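Local coordinates for protein aldehyde Dehydrogenase (Burkholderia cenocepacia, PDB 4O6R) that probably oxidises aldehydes with NAD(P)+ as the electron acceptor, as the aldehyde dehydrogenase family does, and is seen here with adenosine monophosphate bound, at residues A[43-54]-A[209-220]; A[221-232]-A[244-255]. All coordinates share one frame; numbering follows the deposited sequence. Where two conformers were deposited one is given.

Contact 1. Residues A[43-54]-A[209-220]. With AMP (adenosine monophosphate), chain E.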
loop_
_atom_site.group_PDB
_atom_site.type_symbol
_atom_site.label_atom_id
_atom_site.label_comp_id
_atom_site.label_asym_id
_atom_site.label_seq_id
_atom_site.Cartn_x
_atom_site.Cartn_y
_atom_site.Cartn_z
ATOM N N ALA A 43 15.913 41.523 3.971
ATOM C CA ALA A 43 14.816 42.038 3.186
ATOM C C ALA A 43 13.462 41.576 3.774
ATOM O O ALA A 43 13.326 40.430 4.219
ATOM C CB ALA A 43 14.980 41.630 1.737
ATOM N N ALA A 44 12.490 42.491 3.828
ATOM C CA ALA A 44 11.171 42.234 4.436
ATOM C C ALA A 44 10.082 42.099 3.369
ATOM O O ALA A 44 9.582 43.102 2.825
ATOM C CB ALA A 44 10.822 43.357 5.395
ATOM N N ALA A 45 9.700 40.866 3.068
ATOM C CA ALA A 45 8.678 40.617 2.048
ATOM C C ALA A 45 7.323 41.135 2.482
ATOM O O ALA A 45 6.911 40.954 3.638
ATOM C CB ALA A 45 8.591 39.127 1.734
ATOM N N THR A 46 6.621 41.754 1.540
ATOM C CA THR A 46 5.217 42.130 1.704
ATOM C C THR A 46 4.426 41.447 0.598
ATOM O O THR A 46 4.971 40.610 -0.134
ATOM C CB THR A 46 5.035 43.652 1.625
ATOM O OG1 THR A 46 5.395 44.135 0.297
ATOM C CG2 THR A 46 5.868 44.309 2.669
ATOM N N ALA A 47 3.153 41.795 0.475
ATOM C CA ALA A 47 2.251 41.126 -0.461
ATOM C C ALA A 47 2.763 41.120 -1.896
ATOM O O ALA A 47 2.690 40.105 -2.578
ATOM C CB ALA A 47 0.882 41.777 -0.397
ATOM N N ALA A 48 3.313 42.240 -2.348
ATOM C CA ALA A 48 3.838 42.315 -3.715
ATOM C C ALA A 48 4.956 41.298 -3.955
ATOM O O ALA A 48 5.102 40.775 -5.060
ATOM C CB ALA A 48 4.324 43.724 -4.015
ATOM N N ASP A 49 5.739 41.005 -2.926
ATOM C CA ASP A 49 6.832 40.045 -3.058
ATOM C C ASP A 49 6.303 38.626 -3.059
ATOM O O ASP A 49 6.757 37.782 -3.821
ATOM C CB ASP A 49 7.818 40.202 -1.911
ATOM C CG ASP A 49 8.454 41.588 -1.880
ATOM O OD1 ASP A 49 9.224 41.916 -2.824
ATOM O OD2 ASP A 49 8.156 42.340 -0.924
ATOM N N VAL A 50 5.326 38.370 -2.204
ATOM C CA VAL A 50 4.626 37.097 -2.264
ATOM C C VAL A 50 4.037 36.869 -3.659
ATOM O O VAL A 50 4.141 35.767 -4.209
ATOM C CB VAL A 50 3.530 36.997 -1.193
ATOM C CG1 VAL A 50 2.697 35.748 -1.404
ATOM C CG2 VAL A 50 4.173 36.992 0.179
ATOM N N ASP A 51 3.451 37.904 -4.247
ATOM C CA ASP A 51 2.950 37.784 -5.624
ATOM C C ASP A 51 4.036 37.391 -6.631
ATOM O O ASP A 51 3.844 36.503 -7.428
ATOM C CB ASP A 51 2.238 39.068 -6.073
ATOM C CG ASP A 51 0.922 39.300 -5.336
ATOM O OD1 ASP A 51 0.467 38.371 -4.656
ATOM O OD2 ASP A 51 0.357 40.423 -5.404
ATOM N N LEU A 52 5.196 38.036 -6.548
ATOM C CA LEU A 52 6.315 37.704 -7.412
ATOM C C LEU A 52 6.762 36.258 -7.202
ATOM O O LEU A 52 7.072 35.566 -8.158
ATOM C CB LEU A 52 7.491 38.664 -7.177
ATOM C CG LEU A 52 7.252 40.099 -7.637
ATOM C CD1 LEU A 52 8.399 40.981 -7.188
ATOM C CD2 LEU A 52 7.105 40.193 -9.148
ATOM N N ALA A 53 6.788 35.811 -5.949
ATOM C CA ALA A 53 7.199 34.454 -5.625
ATOM C C ALA A 53 6.226 33.419 -6.149
ATOM O O ALA A 53 6.646 32.411 -6.689
ATOM C CB ALA A 53 7.378 34.313 -4.122
ATOM N N VAL A 54 4.925 33.666 -5.970
ATOM C CA VAL A 54 3.921 32.757 -6.482
ATOM C C VAL A 54 3.943 32.756 -8.018
ATOM O O VAL A 54 3.864 31.706 -8.629
ATOM C CB VAL A 54 2.514 33.070 -5.938
ATOM C CG1 VAL A 54 1.454 32.208 -6.616
ATOM C CG2 VAL A 54 2.459 32.869 -4.424
ATOM N N VAL A 209 10.473 33.912 1.209
ATOM C CA VAL A 209 9.985 35.281 1.418
ATOM C C VAL A 209 9.803 35.603 2.911
ATOM O O VAL A 209 8.695 35.700 3.405
ATOM C CB VAL A 209 8.715 35.534 0.609
ATOM C CG1 VAL A 209 9.062 35.597 -0.874
ATOM C CG2 VAL A 209 7.693 34.452 0.846
ATOM N N PRO A 210 10.922 35.740 3.648
ATOM C CA PRO A 210 10.826 36.157 5.034
ATOM C C PRO A 210 10.157 37.539 5.107
ATOM O O PRO A 210 10.441 38.418 4.282
ATOM C CB PRO A 210 12.283 36.288 5.487
ATOM C CG PRO A 210 13.122 35.676 4.418
ATOM C CD PRO A 210 12.304 35.809 3.151
ATOM N N GLY A 211 9.305 37.714 6.096
ATOM C CA GLY A 211 8.558 38.948 6.287
ATOM C C GLY A 211 7.597 38.713 7.429
ATOM O O GLY A 211 7.537 37.606 7.971
ATOM N N TYR A 212 6.862 39.749 7.810
ATOM C CA TYR A 212 5.921 39.620 8.891
ATOM C C TYR A 212 4.752 38.710 8.530
ATOM O O TYR A 212 4.354 38.565 7.369
ATOM C CB TYR A 212 5.373 40.977 9.314
ATOM C CG TYR A 212 6.411 41.906 9.896
ATOM C CD1 TYR A 212 7.205 41.525 10.998
ATOM C CD2 TYR A 212 6.598 43.173 9.358
ATOM C CE1 TYR A 212 8.150 42.395 11.531
ATOM C CE2 TYR A 212 7.534 44.035 9.897
ATOM C CZ TYR A 212 8.297 43.643 10.972
ATOM O OH TYR A 212 9.219 44.541 11.448
ATOM N N GLY A 213 4.173 38.126 9.564
ATOM C CA GLY A 213 2.992 37.299 9.407
ATOM C C GLY A 213 1.843 38.046 8.780
ATOM O O GLY A 213 1.156 37.528 7.887
ATOM N N HIS A 214 1.646 39.285 9.213
ATOM C CA HIS A 214 0.483 40.034 8.805
ATOM C C HIS A 214 0.651 40.696 7.455
ATOM O O HIS A 214 -0.293 41.265 6.942
ATOM C CB HIS A 214 0.137 41.069 9.854
ATOM C CG HIS A 214 1.188 42.123 10.044
ATOM N ND1 HIS A 214 2.196 42.007 10.977
ATOM C CD2 HIS A 214 1.368 43.321 9.441
ATOM C CE1 HIS A 214 2.962 43.084 10.932
ATOM N NE2 HIS A 214 2.483 43.895 10.004
ATOM N N THR A 215 1.841 40.650 6.864
ATOM C CA THR A 215 2.037 41.162 5.501
ATOM C C THR A 215 2.222 39.962 4.541
ATOM O O THR A 215 1.282 39.573 3.838
ATOM C CB THR A 215 3.244 42.117 5.408
ATOM O OG1 THR A 215 4.386 41.541 6.058
ATOM C CG2 THR A 215 2.952 43.460 6.087
ATOM N N ALA A 216 3.415 39.363 4.539
ATOM C CA ALA A 216 3.719 38.231 3.653
ATOM C C ALA A 216 2.885 37.010 3.967
ATOM O O ALA A 216 2.338 36.393 3.072
ATOM C CB ALA A 216 5.198 37.860 3.717
ATOM N N GLY A 217 2.802 36.644 5.241
ATOM C CA GLY A 217 2.102 35.413 5.629
ATOM C C GLY A 217 0.639 35.449 5.236
ATOM O O GLY A 217 0.117 34.489 4.683
ATOM N N GLN A 218 -0.023 36.561 5.516
ATOM C CA GLN A 218 -1.456 36.708 5.217
ATOM C C GLN A 218 -1.684 36.648 3.696
ATOM O O GLN A 218 -2.626 36.017 3.229
ATOM C CB GLN A 218 -1.984 38.025 5.784
ATOM C CG GLN A 218 -3.474 38.217 5.697
ATOM C CD GLN A 218 -4.237 37.310 6.638
ATOM O OE1 GLN A 218 -3.766 36.984 7.741
ATOM N NE2 GLN A 218 -5.432 36.888 6.210
ATOM N N ARG A 219 -0.811 37.277 2.921
ATOM C CA ARG A 219 -0.990 37.250 1.480
ATOM C C ARG A 219 -0.804 35.822 0.943
ATOM O O ARG A 219 -1.573 35.368 0.092
ATOM C CB ARG A 219 -0.038 38.218 0.768
ATOM C CG ARG A 219 -0.155 38.221 -0.748
ATOM C CD ARG A 219 -1.584 38.433 -1.245
ATOM N NE ARG A 219 -1.626 38.439 -2.701
ATOM C CZ ARG A 219 -2.717 38.287 -3.433
ATOM N NH1 ARG A 219 -3.905 38.131 -2.868
ATOM N NH2 ARG A 219 -2.620 38.280 -4.756
ATOM N N LEU A 220 0.235 35.139 1.425
ATOM C CA LEU A 220 0.496 33.746 1.020
ATOM C C LEU A 220 -0.748 32.850 1.273
ATOM O O LEU A 220 -1.174 32.100 0.394
ATOM C CB LEU A 220 1.725 33.189 1.769
ATOM C CG LEU A 220 2.254 31.823 1.302
ATOM C CD1 LEU A 220 2.461 31.766 -0.216
ATOM C CD2 LEU A 220 3.576 31.519 2.006
HETATM P P AMP E . 2.509 32.387 15.211
HETATM O O1P AMP E . 1.798 31.090 15.394
HETATM O O2P AMP E . 1.535 33.549 14.921
HETATM O O3P AMP E . 3.575 32.638 16.293
HETATM O "O5'" AMP E . 3.432 32.305 13.844
HETATM C "C5'" AMP E . 4.175 31.203 13.255
HETATM C "C4'" AMP E . 4.518 31.619 11.793
HETATM O "O4'" AMP E . 3.333 32.173 11.188
HETATM C "C3'" AMP E . 5.589 32.700 11.592
HETATM O "O3'" AMP E . 6.461 32.493 10.435
HETATM C "C2'" AMP E . 4.746 33.982 11.483
HETATM O "O2'" AMP E . 5.378 35.124 10.862
HETATM C "C1'" AMP E . 3.500 33.515 10.733
HETATM N N9 AMP E . 2.262 34.344 10.933
HETATM C C8 AMP E . 1.966 35.188 11.967
HETATM N N7 AMP E . 0.750 35.794 11.771
HETATM C C5 AMP E . 0.226 35.338 10.599
HETATM C C6 AMP E . -1.013 35.531 9.788
HETATM N N6 AMP E . -1.991 36.361 10.174
HETATM N N1 AMP E . -1.177 34.861 8.633
HETATM C C2 AMP E . -0.218 34.024 8.209
HETATM N N3 AMP E . 0.937 33.807 8.878
HETATM C C4 AMP E . 1.231 34.400 10.054
HETATM O O HOH W 1 7.007 42.260 5.980
#
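Val50 of helix 47-54 packs on Ala216 and Leu220 of helix 213-220, and this is the dense part of the contact. The axes of the two short helices come within 8.4 Å and run at 35° to each other. CG1 of Val50 stands anti to its backbone N (chi1 172°) and lies over Leu220 N and Arg219 CG. CG2 meets the preceding turn of that helix, 3.5 Å from Ala216 O and also against Ala216 CB. On the same buried side Ala45 CB sits 3.8 Å from Val209 CB, and Ala53 CB touches Val209 CG1. One backbone bond ties the loops together: Ala45 N gives its hydrogen to Pro210 O at 2.8 Å. Val178 of strand 176-180 closes this layer against Ala53, Val209 and Leu220.

The partly exposed side is polar. The Arg219 chain passes Ala47, with CG 3.7 Å from Ala47 CB. A bend at chi2 helps carry the guanidinium to Asp51. NE and NH2 grip Asp51 side-on, both at OD1; NE to OD1 is 2.9 Å. OD1 lies almost in the guanidinium plane, but the carboxylate is turned 76° against it. This is a salt bridge to one oxygen, not a flat two-oxygen pair. Nearer the start of the helices, a water joins Ala45 O, Tyr212 N and Thr215 OG1. It lies 2.7 Å from Ala45 O.

The far face of helix 213-220 meets adenine. Gly213 and Gly217 let the base lie close, and Gln218 OE1 accepts from AMP N6 at 3.1 Å. Helix 213-222 links strand 206-208 to strand 228-232 in the Rossmann-like nucleotide-binding domain of the aldehyde dehydrogenase fold; its glycine face receives the adenine and its other side is backed by helix 47-54.

Contact 2. Residues A[221-232]-A[244-255]. With AMP (adenosine monophosphate), chain E.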
loop_
_atom_site.group_PDB
_atom_site.type_symbol
_atom_site.label_atom_id
_atom_site.label_comp_id
_atom_site.label_asym_id
_atom_site.label_seq_id
_atom_site.Cartn_x
_atom_site.Cartn_y
_atom_site.Cartn_z
ATOM N N ALA A 221 -1.322 32.943 2.468
ATOM C CA ALA A 221 -2.514 32.153 2.825
ATOM C C ALA A 221 -3.724 32.508 1.963
ATOM O O ALA A 221 -4.528 31.630 1.663
ATOM C CB ALA A 221 -2.842 32.316 4.302
ATOM N N GLU A 222 -3.864 33.787 1.583
ATOM C CA GLU A 222 -4.995 34.242 0.754
ATOM C C GLU A 222 -4.792 34.063 -0.733
ATOM O O GLU A 222 -5.726 34.209 -1.490
ATOM C CB GLU A 222 -5.275 35.724 0.983
ATOM C CG GLU A 222 -5.801 36.021 2.362
ATOM C CD GLU A 222 -5.882 37.504 2.703
ATOM O OE1 GLU A 222 -5.445 38.362 1.901
ATOM O OE2 GLU A 222 -6.335 37.790 3.829
ATOM N N HIS A 223 -3.572 33.792 -1.180
ATOM C CA HIS A 223 -3.256 33.921 -2.603
ATOM C C HIS A 223 -4.077 32.944 -3.465
ATOM O O HIS A 223 -4.111 31.746 -3.172
ATOM C CB HIS A 223 -1.762 33.708 -2.848
ATOM C CG HIS A 223 -1.278 34.321 -4.127
ATOM N ND1 HIS A 223 -1.684 33.872 -5.362
ATOM C CD2 HIS A 223 -0.456 35.376 -4.361
ATOM C CE1 HIS A 223 -1.116 34.606 -6.307
ATOM N NE2 HIS A 223 -0.369 35.528 -5.723
ATOM N N PRO A 224 -4.752 33.451 -4.521
ATOM C CA PRO A 224 -5.590 32.584 -5.366
ATOM C C PRO A 224 -4.835 31.596 -6.240
ATOM O O PRO A 224 -5.433 30.656 -6.731
ATOM C CB PRO A 224 -6.352 33.596 -6.247
ATOM C CG PRO A 224 -5.467 34.783 -6.293
ATOM C CD PRO A 224 -4.892 34.865 -4.901
ATOM N N GLY A 225 -3.544 31.844 -6.492
ATOM C CA GLY A 225 -2.639 30.944 -7.202
ATOM C C GLY A 225 -1.966 29.814 -6.414
ATOM O O GLY A 225 -1.230 29.000 -6.978
ATOM N N VAL A 226 -2.223 29.765 -5.113
ATOM C CA VAL A 226 -1.648 28.780 -4.201
ATOM C C VAL A 226 -2.700 27.700 -3.923
ATOM O O VAL A 226 -3.798 28.026 -3.508
ATOM C CB VAL A 226 -1.244 29.461 -2.882
ATOM C CG1 VAL A 226 -0.850 28.432 -1.823
ATOM C CG2 VAL A 226 -0.078 30.397 -3.162
ATOM N N GLY A 227 -2.336 26.443 -4.153
ATOM C CA GLY A 227 -3.259 25.309 -4.024
ATOM C C GLY A 227 -3.322 24.669 -2.642
ATOM O O GLY A 227 -4.246 23.918 -2.339
ATOM N N LYS A 228 -2.321 24.948 -1.820
ATOM C CA LYS A 228 -2.280 24.438 -0.447
ATOM C C LYS A 228 -1.452 25.365 0.412
ATOM O O LYS A 228 -0.435 25.910 -0.049
ATOM C CB LYS A 228 -1.692 23.026 -0.399
ATOM C CG LYS A 228 -1.611 22.433 1.001
ATOM C CD LYS A 228 -1.091 21.004 1.017
ATOM C CE LYS A 228 -0.767 20.629 2.455
ATOM N NZ LYS A 228 -0.158 19.294 2.616
ATOM N N ILE A 229 -1.895 25.551 1.648
ATOM C CA ILE A 229 -1.137 26.301 2.613
ATOM C C ILE A 229 -0.874 25.393 3.804
ATOM O O ILE A 229 -1.796 24.693 4.261
ATOM C CB ILE A 229 -1.869 27.581 3.048
ATOM C CG1 ILE A 229 -1.035 28.434 4.009
ATOM C CG2 ILE A 229 -3.224 27.265 3.669
ATOM C CD1 ILE A 229 0.135 29.137 3.353
ATOM N N ALA A 230 0.385 25.391 4.253
ATOM C CA ALA A 230 0.799 24.604 5.397
ATOM C C ALA A 230 1.341 25.544 6.461
ATOM O O ALA A 230 2.208 26.395 6.166
ATOM C CB ALA A 230 1.835 23.585 4.991
ATOM N N PHE A 231 0.811 25.421 7.678
ATOM C CA PHE A 231 1.138 26.334 8.743
ATOM C C PHE A 231 1.409 25.603 10.054
ATOM O O PHE A 231 0.677 24.664 10.455
ATOM C CB PHE A 231 -0.003 27.355 8.941
ATOM C CG PHE A 231 0.170 28.210 10.171
ATOM C CD1 PHE A 231 0.958 29.328 10.137
ATOM C CD2 PHE A 231 -0.442 27.861 11.371
ATOM C CE1 PHE A 231 1.139 30.110 11.272
ATOM C CE2 PHE A 231 -0.268 28.620 12.516
ATOM C CZ PHE A 231 0.537 29.740 12.464
ATOM N N THR A 232 2.478 26.042 10.715
ATOM C CA THR A 232 2.857 25.566 12.042
ATOM C C THR A 232 2.960 26.789 12.901
ATOM O O THR A 232 3.674 27.743 12.525
ATOM C CB THR A 232 4.215 24.855 11.972
ATOM O OG1 THR A 232 4.084 23.691 11.167
ATOM C CG2 THR A 232 4.756 24.471 13.329
ATOM N N ALA A 244 -8.471 32.430 5.764
ATOM C CA ALA A 244 -7.874 32.912 4.519
ATOM C C ALA A 244 -8.047 31.908 3.400
ATOM O O ALA A 244 -8.168 32.302 2.251
ATOM C CB ALA A 244 -6.385 33.175 4.709
ATOM N N SER A 245 -8.064 30.610 3.739
ATOM C CA SER A 245 -8.151 29.557 2.736
ATOM C C SER A 245 -9.473 29.590 1.954
ATOM O O SER A 245 -9.571 29.035 0.883
ATOM C CB SER A 245 -7.965 28.179 3.413
ATOM O OG SER A 245 -9.182 27.738 3.990
ATOM N N GLN A 246 -10.500 30.228 2.498
ATOM C CA GLN A 246 -11.811 30.263 1.847
ATOM C C GLN A 246 -11.848 30.835 0.463
ATOM O O GLN A 246 -12.746 30.511 -0.320
ATOM C CB GLN A 246 -12.685 31.271 2.550
ATOM C CG GLN A 246 -13.331 30.854 3.792
ATOM C CD GLN A 246 -14.173 32.031 4.255
ATOM O OE1 GLN A 246 -15.134 32.442 3.588
ATOM N NE2 GLN A 246 -13.803 32.584 5.362
ATOM N N GLY A 247 -10.950 31.789 0.201
ATOM C CA GLY A 247 -10.988 32.513 -1.057
ATOM C C GLY A 247 -11.001 31.593 -2.245
ATOM O O GLY A 247 -11.909 31.661 -3.090
ATOM N N ASN A 248 -9.987 30.736 -2.318
ATOM C CA ASN A 248 -9.908 29.774 -3.373
ATOM C C ASN A 248 -10.050 28.314 -2.948
ATOM O O ASN A 248 -9.767 27.444 -3.741
ATOM C CB ASN A 248 -8.615 29.948 -4.183
ATOM C CG ASN A 248 -7.394 29.443 -3.456
ATOM O OD1 ASN A 248 -7.379 29.313 -2.235
ATOM N ND2 ASN A 248 -6.341 29.178 -4.218
ATOM N N LEU A 249 -10.471 28.094 -1.708
ATOM C CA LEU A 249 -10.605 26.769 -1.125
ATOM C C LEU A 249 -9.351 25.920 -1.279
ATOM O O LEU A 249 -9.428 24.724 -1.537
ATOM C CB LEU A 249 -11.854 26.085 -1.685
ATOM C CG LEU A 249 -13.010 26.997 -1.249
ATOM C CD1 LEU A 249 -14.142 27.080 -2.234
ATOM C CD2 LEU A 249 -13.504 26.634 0.141
ATOM N N LYS A 250 -8.188 26.554 -1.110
ATOM C CA LYS A 250 -6.937 25.838 -1.072
ATOM C C LYS A 250 -6.950 24.815 0.056
ATOM O O LYS A 250 -7.612 24.991 1.081
ATOM C CB LYS A 250 -5.759 26.776 -0.890
ATOM C CG LYS A 250 -5.825 27.692 0.330
ATOM C CD LYS A 250 -4.557 28.474 0.593
ATOM C CE LYS A 250 -4.095 29.376 -0.550
ATOM N NZ LYS A 250 -5.082 30.432 -0.934
ATOM N N ARG A 251 -6.210 23.732 -0.145
ATOM C CA ARG A 251 -6.050 22.758 0.902
ATOM C C ARG A 251 -5.248 23.397 2.039
ATOM O O ARG A 251 -4.522 24.374 1.820
ATOM C CB ARG A 251 -5.400 21.501 0.367
ATOM C CG ARG A 251 -6.378 20.754 -0.521
ATOM C CD ARG A 251 -5.707 19.790 -1.465
ATOM N NE ARG A 251 -5.084 18.727 -0.695
ATOM C CZ ARG A 251 -4.563 17.619 -1.217
ATOM N NH1 ARG A 251 -4.606 17.404 -2.517
ATOM N NH2 ARG A 251 -4.027 16.704 -0.419
ATOM N N VAL A 252 -5.417 22.843 3.234
ATOM C CA VAL A 252 -4.837 23.376 4.456
ATOM C C VAL A 252 -4.196 22.252 5.296
ATOM O O VAL A 252 -4.760 21.157 5.447
ATOM C CB VAL A 252 -5.922 24.095 5.292
ATOM C CG1 VAL A 252 -5.359 24.608 6.616
ATOM C CG2 VAL A 252 -6.530 25.248 4.507
ATOM N N GLN A 253 -3.012 22.521 5.809
ATOM C CA GLN A 253 -2.371 21.674 6.807
ATOM C C GLN A 253 -2.001 22.544 8.030
ATOM O O GLN A 253 -1.516 23.673 7.882
ATOM C CB GLN A 253 -1.127 21.006 6.192
ATOM C CG GLN A 253 -0.294 20.181 7.149
ATOM C CD GLN A 253 0.837 19.462 6.432
ATOM O OE1 GLN A 253 0.956 19.525 5.178
ATOM N NE2 GLN A 253 1.676 18.781 7.194
ATOM N N LEU A 254 -2.226 22.012 9.232
ATOM C CA LEU A 254 -2.054 22.816 10.458
ATOM C C LEU A 254 -1.380 21.990 11.520
ATOM O O LEU A 254 -1.844 20.896 11.831
ATOM C CB LEU A 254 -3.410 23.256 11.009
ATOM C CG LEU A 254 -4.340 24.064 10.104
ATOM C CD1 LEU A 254 -5.748 24.182 10.694
ATOM C CD2 LEU A 254 -3.759 25.437 9.823
ATOM N N GLU A 255 -0.284 22.500 12.056
ATOM C CA GLU A 255 0.324 21.927 13.273
ATOM C C GLU A 255 0.375 23.017 14.283
ATOM O O GLU A 255 1.137 23.972 14.147
ATOM C CB GLU A 255 1.748 21.387 13.095
ATOM C CG GLU A 255 2.289 20.718 14.380
ATOM C CD GLU A 255 3.239 21.555 15.254
ATOM O OE1 GLU A 255 2.834 22.474 16.019
ATOM O OE2 GLU A 255 4.439 21.232 15.261
HETATM P P AMP E . 2.509 32.387 15.211
HETATM O O1P AMP E . 1.798 31.090 15.394
HETATM O O2P AMP E . 1.535 33.549 14.921
HETATM O O3P AMP E . 3.575 32.638 16.293
HETATM O "O5'" AMP E . 3.432 32.305 13.844
HETATM C "C5'" AMP E . 4.175 31.203 13.255
HETATM C "C4'" AMP E . 4.518 31.619 11.793
HETATM O "O4'" AMP E . 3.333 32.173 11.188
HETATM C "C3'" AMP E . 5.589 32.700 11.592
HETATM O "O3'" AMP E . 6.461 32.493 10.435
HETATM C "C2'" AMP E . 4.746 33.982 11.483
HETATM O "O2'" AMP E . 5.378 35.124 10.862
HETATM C "C1'" AMP E . 3.500 33.515 10.733
HETATM N N9 AMP E . 2.262 34.344 10.933
HETATM C C8 AMP E . 1.966 35.188 11.967
HETATM N N7 AMP E . 0.750 35.794 11.771
HETATM C C5 AMP E . 0.226 35.338 10.599
HETATM C C6 AMP E . -1.013 35.531 9.788
HETATM N N6 AMP E . -1.991 36.361 10.174
HETATM N N1 AMP E . -1.177 34.861 8.633
HETATM C C2 AMP E . -0.218 34.024 8.209
HETATM N N3 AMP E . 0.937 33.807 8.878
HETATM C C4 AMP E . 1.231 34.400 10.054
#
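Strands 228-232 and 251-255 run parallel, 9° apart, and exchange backbone bonds from Arg251 N to Gly227 O through to Glu255 N to Phe231 O. With helix 235-245 between them they form a beta-alpha-beta crossover of the nucleotide-binding sheet.

On one face of the pair lie Lys228, Ala230, Thr232, Arg251, Gln253 and Glu255. The extended Lys228 chain runs over Arg251 O and gives a hydrogen bond from NZ to Gln253 OE1 at 2.8 Å. Asp475 O is a second acceptor for NZ, and Tyr476 makes a cation-pi contact with Lys228. Farther along, Thr232 CG2 touches the Glu255 carboxylate.

The other face carries Ile229, Phe231, Val252 and Leu254, and helix 235-245 packs on it. Ile229 CG2 meets Val252 CG2 at 4.0 Å. Phe231 CB touches Leu254 CD2, and the ring turns an edge to the AMP ribose, with CE1 3.0 Å from AMP O4'. Ahead of each strand, near the ends of helices 213-222 and 235-245, Ala244 CB rests against Ala221 CB and Glu222 CG.

At the start of the strands, the Lys250 side chain reaches back to the C-terminal end of helix 213-222. Bends at chi3 and chi4 curl its chain past Ile229 and Val226. Three oxygens grip NZ: His223 O at 2.8 Å, Ala221 O at 2.9 Å and Asn248 OD1. These oxygens would be expected to stabilise its positive charge. Asn248 OD1 also takes the Lys250 backbone N in an Asx turn, and the two nitrogens reach it from opposite faces of the amide. Asn248 ND2 fixes the His223-Val226 turn with a weak bond to Pro224 O and a stronger one to Val226 O. Val226 O lies 2.9 Å from Asn248 ND2 and only 4° out of the Asn248 amide plane.

Overall arrangement
Both contacts are largely buried and share helix 213-222: contact 1 uses its first turns, contact 2 its last residues and the strand that follows. Contact 2 is the sheet part: backbone bonds set its register, and buried lysines are held by oxygens. Contact 1 is helix packing, with alanine, valine and leucine side chains inside and a salt bridge at its partly exposed side. They meet where Val54 and Asp51 touch His223. AMP lies against both: contact 1 offers adenine a helix face, contact 2 brings a phenylalanine edge to the ribose. No other chain touches contact 1. In contact 2, Gly247 O bonds Arg239 of a second subunit.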